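Local structure of extracellular solute-binding protein, family 7 (Colwellia psychrerythraea, 4PET) at residues A[210-213]-A[217-220]; A[232-237]-A[302-307]. The protein binds pyruvate together with a calcium ion, probably as the periplasmic solute-binding component of a TRAP transport system. All blocks are in the same frame, centred on the assembly; numbering follows the deposited sequence.

Contact 1. Residues A[210-213]-A[217-220]; sequences LEWV and LDLR. With CA (calcium ion), chain E; PYR (pyruvic acid), chain D.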
loop_
_atom_site.group_PDB
_atom_site.type_symbol
_atom_site.label_atom_id
_atom_site.label_comp_id
_atom_site.label_asym_id
_atom_site.label_seq_id
_atom_site.Cartn_x
_atom_site.Cartn_y
_atom_site.Cartn_z
ATOM N N LEU A 210 2.231 -23.463 -14.839
ATOM C CA LEU A 210 3.016 -22.261 -14.648
ATOM C C LEU A 210 2.271 -21.357 -13.712
ATOM O O LEU A 210 1.053 -21.496 -13.524
ATOM C CB LEU A 210 3.272 -21.536 -15.980
ATOM C CG LEU A 210 2.072 -21.000 -16.781
ATOM C CD1 LEU A 210 1.570 -19.650 -16.257
ATOM C CD2 LEU A 210 2.492 -20.878 -18.222
ATOM N N GLU A 211 2.996 -20.414 -13.142
ATOM C CA GLU A 211 2.345 -19.296 -12.495
ATOM C C GLU A 211 2.937 -18.042 -13.101
ATOM O O GLU A 211 4.078 -18.043 -13.608
ATOM C CB GLU A 211 2.471 -19.390 -10.968
ATOM C CG GLU A 211 3.845 -19.190 -10.384
ATOM C CD GLU A 211 4.204 -17.706 -10.310
ATOM O OE1 GLU A 211 5.257 -17.318 -10.836
ATOM O OE2 GLU A 211 3.408 -16.918 -9.752
ATOM N N TRP A 212 2.153 -16.977 -13.114
ATOM C CA TRP A 212 2.672 -15.696 -13.552
ATOM C C TRP A 212 2.380 -14.651 -12.468
ATOM O O TRP A 212 3.235 -14.451 -11.605
ATOM C CB TRP A 212 2.172 -15.317 -14.947
ATOM C CG TRP A 212 2.566 -13.958 -15.355
ATOM C CD1 TRP A 212 1.731 -12.910 -15.622
ATOM C CD2 TRP A 212 3.891 -13.460 -15.494
ATOM N NE1 TRP A 212 2.456 -11.791 -15.919
ATOM C CE2 TRP A 212 3.792 -12.098 -15.847
ATOM C CE3 TRP A 212 5.164 -14.033 -15.363
ATOM C CZ2 TRP A 212 4.905 -11.306 -16.092
ATOM C CZ3 TRP A 212 6.268 -13.245 -15.592
ATOM C CH2 TRP A 212 6.138 -11.889 -15.945
ATOM N N VAL A 213 1.188 -14.045 -12.471
ATOM C CA VAL A 213 0.837 -13.066 -11.440
ATOM C C VAL A 213 -0.531 -13.293 -10.811
ATOM O O VAL A 213 -0.664 -13.503 -9.598
ATOM C CB VAL A 213 0.913 -11.627 -11.993
ATOM C CG1 VAL A 213 0.377 -10.637 -10.948
ATOM C CG2 VAL A 213 2.372 -11.290 -12.383
ATOM N N LEU A 217 -3.125 -9.737 -14.915
ATOM C CA LEU A 217 -2.293 -9.941 -16.103
ATOM C C LEU A 217 -2.449 -11.312 -16.764
ATOM O O LEU A 217 -2.110 -11.451 -17.931
ATOM C CB LEU A 217 -0.809 -9.739 -15.765
ATOM C CG LEU A 217 -0.389 -8.320 -15.392
ATOM C CD1 LEU A 217 1.060 -8.317 -14.748
ATOM C CD2 LEU A 217 -0.446 -7.432 -16.631
ATOM N N ASP A 218 -2.943 -12.317 -16.039
ATOM C CA ASP A 218 -2.898 -13.682 -16.545
ATOM C C ASP A 218 -3.866 -13.912 -17.715
ATOM O O ASP A 218 -3.591 -14.728 -18.585
ATOM C CB ASP A 218 -3.244 -14.684 -15.455
ATOM C CG ASP A 218 -2.152 -14.854 -14.420
ATOM O OD1 ASP A 218 -1.129 -14.136 -14.478
ATOM O OD2 ASP A 218 -2.342 -15.717 -13.533
ATOM N N LEU A 219 -4.996 -13.206 -17.758
ATOM C CA LEU A 219 -6.042 -13.593 -18.715
ATOM C C LEU A 219 -5.640 -13.257 -20.152
ATOM O O LEU A 219 -5.762 -14.088 -21.027
ATOM C CB LEU A 219 -7.396 -12.959 -18.355
ATOM C CG LEU A 219 -7.775 -13.207 -16.887
ATOM C CD1 LEU A 219 -9.063 -12.510 -16.556
ATOM C CD2 LEU A 219 -7.848 -14.695 -16.595
ATOM N N ARG A 220 -5.132 -12.050 -20.377
ATOM C CA ARG A 220 -4.699 -11.641 -21.706
ATOM C C ARG A 220 -3.594 -12.554 -22.255
ATOM O O ARG A 220 -3.427 -12.647 -23.457
ATOM C CB ARG A 220 -4.214 -10.186 -21.694
ATOM C CG ARG A 220 -2.745 -10.027 -21.257
ATOM C CD ARG A 220 -2.307 -8.565 -21.140
ATOM N NE ARG A 220 -1.466 -8.115 -22.256
ATOM C CZ ARG A 220 -0.159 -8.362 -22.371
ATOM N NH1 ARG A 220 0.516 -7.900 -23.417
ATOM N NH2 ARG A 220 0.480 -9.073 -21.444
HETATM CA CA CA E . 4.902 -15.031 -10.030
HETATM C C PYR D . 7.130 -13.565 -11.933
HETATM O O PYR D . 6.678 -14.764 -11.684
HETATM O OXT PYR D . 8.155 -13.486 -12.732
HETATM C CA PYR D . 6.475 -12.419 -11.431
HETATM O O3 PYR D . 5.583 -12.511 -10.477
HETATM C CB PYR D . 6.734 -11.062 -12.009
HETATM O O HOH W 1 -0.506 -17.145 -12.264
#
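D218 reaches across to the backbone of V213. Its OD1 accepts the V213 N-H at 3.1 Å through the syn lone pair, and the bond is nearly straight at 161°. The same oxygen sits by the edge of the W212 indole, 3.3 Å from W212 CD1. Carboxylate and ring planes stand 43° apart. L217 adds an apolar touch: its CB lies in the indole plane at the edge, 3.9 Å from W212 NE1, and its CD1 meets V213 CG2. W212 NE1 is buried here and has no polar partner in the model.

The other carboxylate oxygen is also held. D218 OD2 takes a hydrogen from a water that in turn accepts the W212 N-H. W157 NE1 also hydrogen-bonds D218 OD2. OD1 receives the G214 N-H besides that of V213. The carboxylate is therefore gripped at both oxygens, which is consistent with a fixed turn of the chain after W212.

That turn presents the calcium ligands. E211 is bidentate, and W212 O binds the ion at 2.4 Å. A bend at chi2 curls the E211 carboxylate round to the metal. Pyruvate chelates the ion through O and O3; Q153 and E236 complete the site. With CG anti to the backbone N (chi1 174°), the indole turns one face to pyruvate, near its rim; W212 CZ3 is 3.4 Å from PYR OXT. Replacing W212 by alanine would probably leave a gap against pyruvate and deprive L217 CB of its partner at the ring edge. R174, Y97 and Q153 hydrogen-bond pyruvate; R174 also bonds E211 O. This is the substrate pocket of a DctP (TRAP) solute-binding protein, here of the type in which a metal bridges protein and ligand.

Contact 2. Residues A[232-237]-A[302-307]; sequences TGWHEP and PVMEAI. With CA (calcium ion), chain E.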
loop_
_atom_site.group_PDB
_atom_site.type_symbol
_atom_site.label_atom_id
_atom_site.label_comp_id
_atom_site.label_asym_id
_atom_site.label_seq_id
_atom_site.Cartn_x
_atom_site.Cartn_y
_atom_site.Cartn_z
ATOM N N THR A 232 -5.283 -21.143 -6.184
ATOM C CA THR A 232 -5.023 -20.040 -5.257
ATOM C C THR A 232 -3.566 -20.099 -4.719
ATOM O O THR A 232 -2.925 -21.145 -4.799
ATOM C CB THR A 232 -6.018 -20.066 -4.093
ATOM O OG1 THR A 232 -5.868 -21.292 -3.373
ATOM C CG2 THR A 232 -7.482 -19.933 -4.602
ATOM N N GLY A 233 -3.095 -18.991 -4.140
ATOM C CA GLY A 233 -1.690 -18.774 -3.788
ATOM C C GLY A 233 -1.191 -19.168 -2.389
ATOM O O GLY A 233 -1.882 -19.840 -1.614
ATOM N N TRP A 234 0.038 -18.738 -2.082
ATOM C CA TRP A 234 0.841 -19.235 -0.952
ATOM C C TRP A 234 2.313 -18.846 -1.129
ATOM O O TRP A 234 3.014 -18.551 -0.177
ATOM C CB TRP A 234 0.739 -20.767 -0.794
ATOM C CG TRP A 234 1.263 -21.563 -1.986
ATOM C CD1 TRP A 234 0.552 -21.973 -3.076
ATOM C CD2 TRP A 234 2.617 -22.001 -2.206
ATOM N NE1 TRP A 234 1.374 -22.671 -3.949
ATOM C CE2 TRP A 234 2.647 -22.684 -3.445
ATOM C CE3 TRP A 234 3.804 -21.886 -1.475
ATOM C CZ2 TRP A 234 3.818 -23.269 -3.964
ATOM C CZ3 TRP A 234 4.973 -22.487 -1.995
ATOM C CH2 TRP A 234 4.958 -23.154 -3.239
ATOM N N HIS A 235 2.747 -18.796 -2.382
ATOM C CA HIS A 235 4.165 -18.753 -2.770
ATOM C C HIS A 235 4.682 -17.336 -3.002
ATOM O O HIS A 235 5.888 -17.061 -2.833
ATOM C CB HIS A 235 4.327 -19.525 -4.072
ATOM C CG HIS A 235 3.538 -18.928 -5.186
ATOM N ND1 HIS A 235 4.123 -18.427 -6.322
ATOM C CD2 HIS A 235 2.209 -18.682 -5.304
ATOM C CE1 HIS A 235 3.190 -17.908 -7.102
ATOM N NE2 HIS A 235 2.023 -18.054 -6.509
ATOM N N GLU A 236 3.781 -16.439 -3.414
ATOM C CA GLU A 236 4.153 -15.049 -3.662
ATOM C C GLU A 236 3.133 -14.067 -3.091
ATOM O O GLU A 236 2.331 -13.479 -3.826
ATOM C CB GLU A 236 4.360 -14.796 -5.158
ATOM C CG GLU A 236 5.567 -15.527 -5.754
ATOM C CD GLU A 236 5.910 -15.049 -7.163
ATOM O OE1 GLU A 236 6.135 -13.834 -7.338
ATOM O OE2 GLU A 236 5.945 -15.875 -8.086
ATOM N N PRO A 237 3.162 -13.869 -1.765
ATOM C CA PRO A 237 2.128 -13.035 -1.102
ATOM C C PRO A 237 2.210 -11.550 -1.374
ATOM O O PRO A 237 1.212 -10.845 -1.174
ATOM C CB PRO A 237 2.382 -13.269 0.389
ATOM C CG PRO A 237 3.866 -13.669 0.456
ATOM C CD PRO A 237 4.064 -14.510 -0.799
ATOM N N PRO A 302 -3.003 -31.946 2.678
ATOM C CA PRO A 302 -1.754 -32.722 2.786
ATOM C C PRO A 302 -0.656 -32.182 1.882
ATOM O O PRO A 302 0.531 -32.225 2.243
ATOM C CB PRO A 302 -2.152 -34.122 2.311
ATOM C CG PRO A 302 -3.653 -34.174 2.444
ATOM C CD PRO A 302 -4.115 -32.772 2.174
ATOM N N VAL A 303 -1.047 -31.691 0.709
ATOM C CA VAL A 303 -0.098 -31.064 -0.200
ATOM C C VAL A 303 0.427 -29.777 0.409
ATOM O O VAL A 303 1.631 -29.574 0.478
ATOM C CB VAL A 303 -0.707 -30.781 -1.578
ATOM C CG1 VAL A 303 0.336 -30.173 -2.502
ATOM C CG2 VAL A 303 -1.236 -32.075 -2.182
HETATM N N MSE A 304 -0.464 -28.903 0.870
HETATM C CA MSE A 304 -0.024 -27.672 1.496
HETATM C C MSE A 304 0.832 -27.964 2.743
HETATM O O MSE A 304 1.827 -27.288 2.980
HETATM C CB MSE A 304 -1.239 -26.756 1.808
HETATM C CG MSE A 304 -0.843 -25.298 2.016
HETATM SE SE MSE A 304 0.204 -24.506 0.555
HETATM C CE MSE A 304 -0.867 -25.116 -0.787
ATOM N N GLU A 305 0.509 -28.997 3.508
ATOM C CA GLU A 305 1.323 -29.297 4.683
ATOM C C GLU A 305 2.758 -29.663 4.284
ATOM O O GLU A 305 3.703 -29.194 4.904
ATOM C CB GLU A 305 0.722 -30.427 5.504
ATOM C CG GLU A 305 -0.506 -30.035 6.285
ATOM C CD GLU A 305 -0.181 -29.228 7.529
ATOM O OE1 GLU A 305 0.930 -28.638 7.610
ATOM O OE2 GLU A 305 -1.047 -29.191 8.430
ATOM N N ALA A 306 2.908 -30.504 3.264
ATOM C CA ALA A 306 4.233 -30.839 2.737
ATOM C C ALA A 306 4.998 -29.616 2.221
ATOM O O ALA A 306 6.218 -29.503 2.395
ATOM C CB ALA A 306 4.123 -31.882 1.649
ATOM N N ILE A 307 4.296 -28.700 1.570
ATOM C CA ILE A 307 4.945 -27.520 1.047
ATOM C C ILE A 307 5.412 -26.575 2.172
ATOM O O ILE A 307 6.502 -25.995 2.076
ATOM C CB ILE A 307 4.014 -26.756 0.071
ATOM C CG1 ILE A 307 3.740 -27.589 -1.185
ATOM C CG2 ILE A 307 4.636 -25.455 -0.362
ATOM C CD1 ILE A 307 2.730 -26.919 -2.107
HETATM CA CA CA E . 4.902 -15.031 -10.030
#
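W234 turns one face of its indole to helix 301-321, where M304 and I307 meet it. The I307 methyl CG2 lies over the six-membered ring, 3.8 Å from its centroid and 27° off the normal. This is a CH-pi contact. The nearest ring atom is W234 CZ3, 3.4 Å from I307 CG2. M304, a selenomethionine, comes in obliquely over the five-membered ring. Its SE is 4.5 Å from that ring's centroid, and its CE lies near W234 CD1. This is a Met-aromatic contact, with selenium in place of sulfur.

The torsions set this up. W234 CG lies between its backbone N and carbonyl carbon (chi1 62°), and the ring stands out towards the helix. The M304 chain is bent at both chi2 and chi3, which folds SE and the methyl back to the indole. In I307, CG2, the branch anti to the backbone N, is the one that touches the ring; the two side chains cross at about a right angle.

M304 and I307 are three residues apart, close to one helical turn. In this DctP-family solute-binding fold, one side of helix 301-321 packs on the loop between strands 229-231 and 240-246. H235 CB covers the opposite indole face, 3.4 Å above the plane. F299 meets the indole with ring planes nearly perpendicular, and F354 of the second subunit packs on W234 and M304.

Further along the same loop, E236 takes an extended course beyond CG. Its OE2 binds calcium at 2.4 Å. OE1 is hydrogen-bonded to T239 and Y96, which hold the carboxylate in place. H235 NE2 bonds to M154 O.

Overall arrangement
Following the chain from the N terminus, contact 1 comes first. It closes a tight local turn, with three residues between its segments, in the loop that follows strand 209-210. Strand 229-231 then leads into contact 2, which spans 64 residues, largely helical, before helix 301-321 returns to the loop at 232-237. The two lie in series and neither nest nor cross. Their centres are 18 Å apart, yet E211 and E236 both bind the calcium ion. The metal thus joins the loops at either end of strand 229-231, while contact 2 ties the second loop to helix 301-321 near the second subunit.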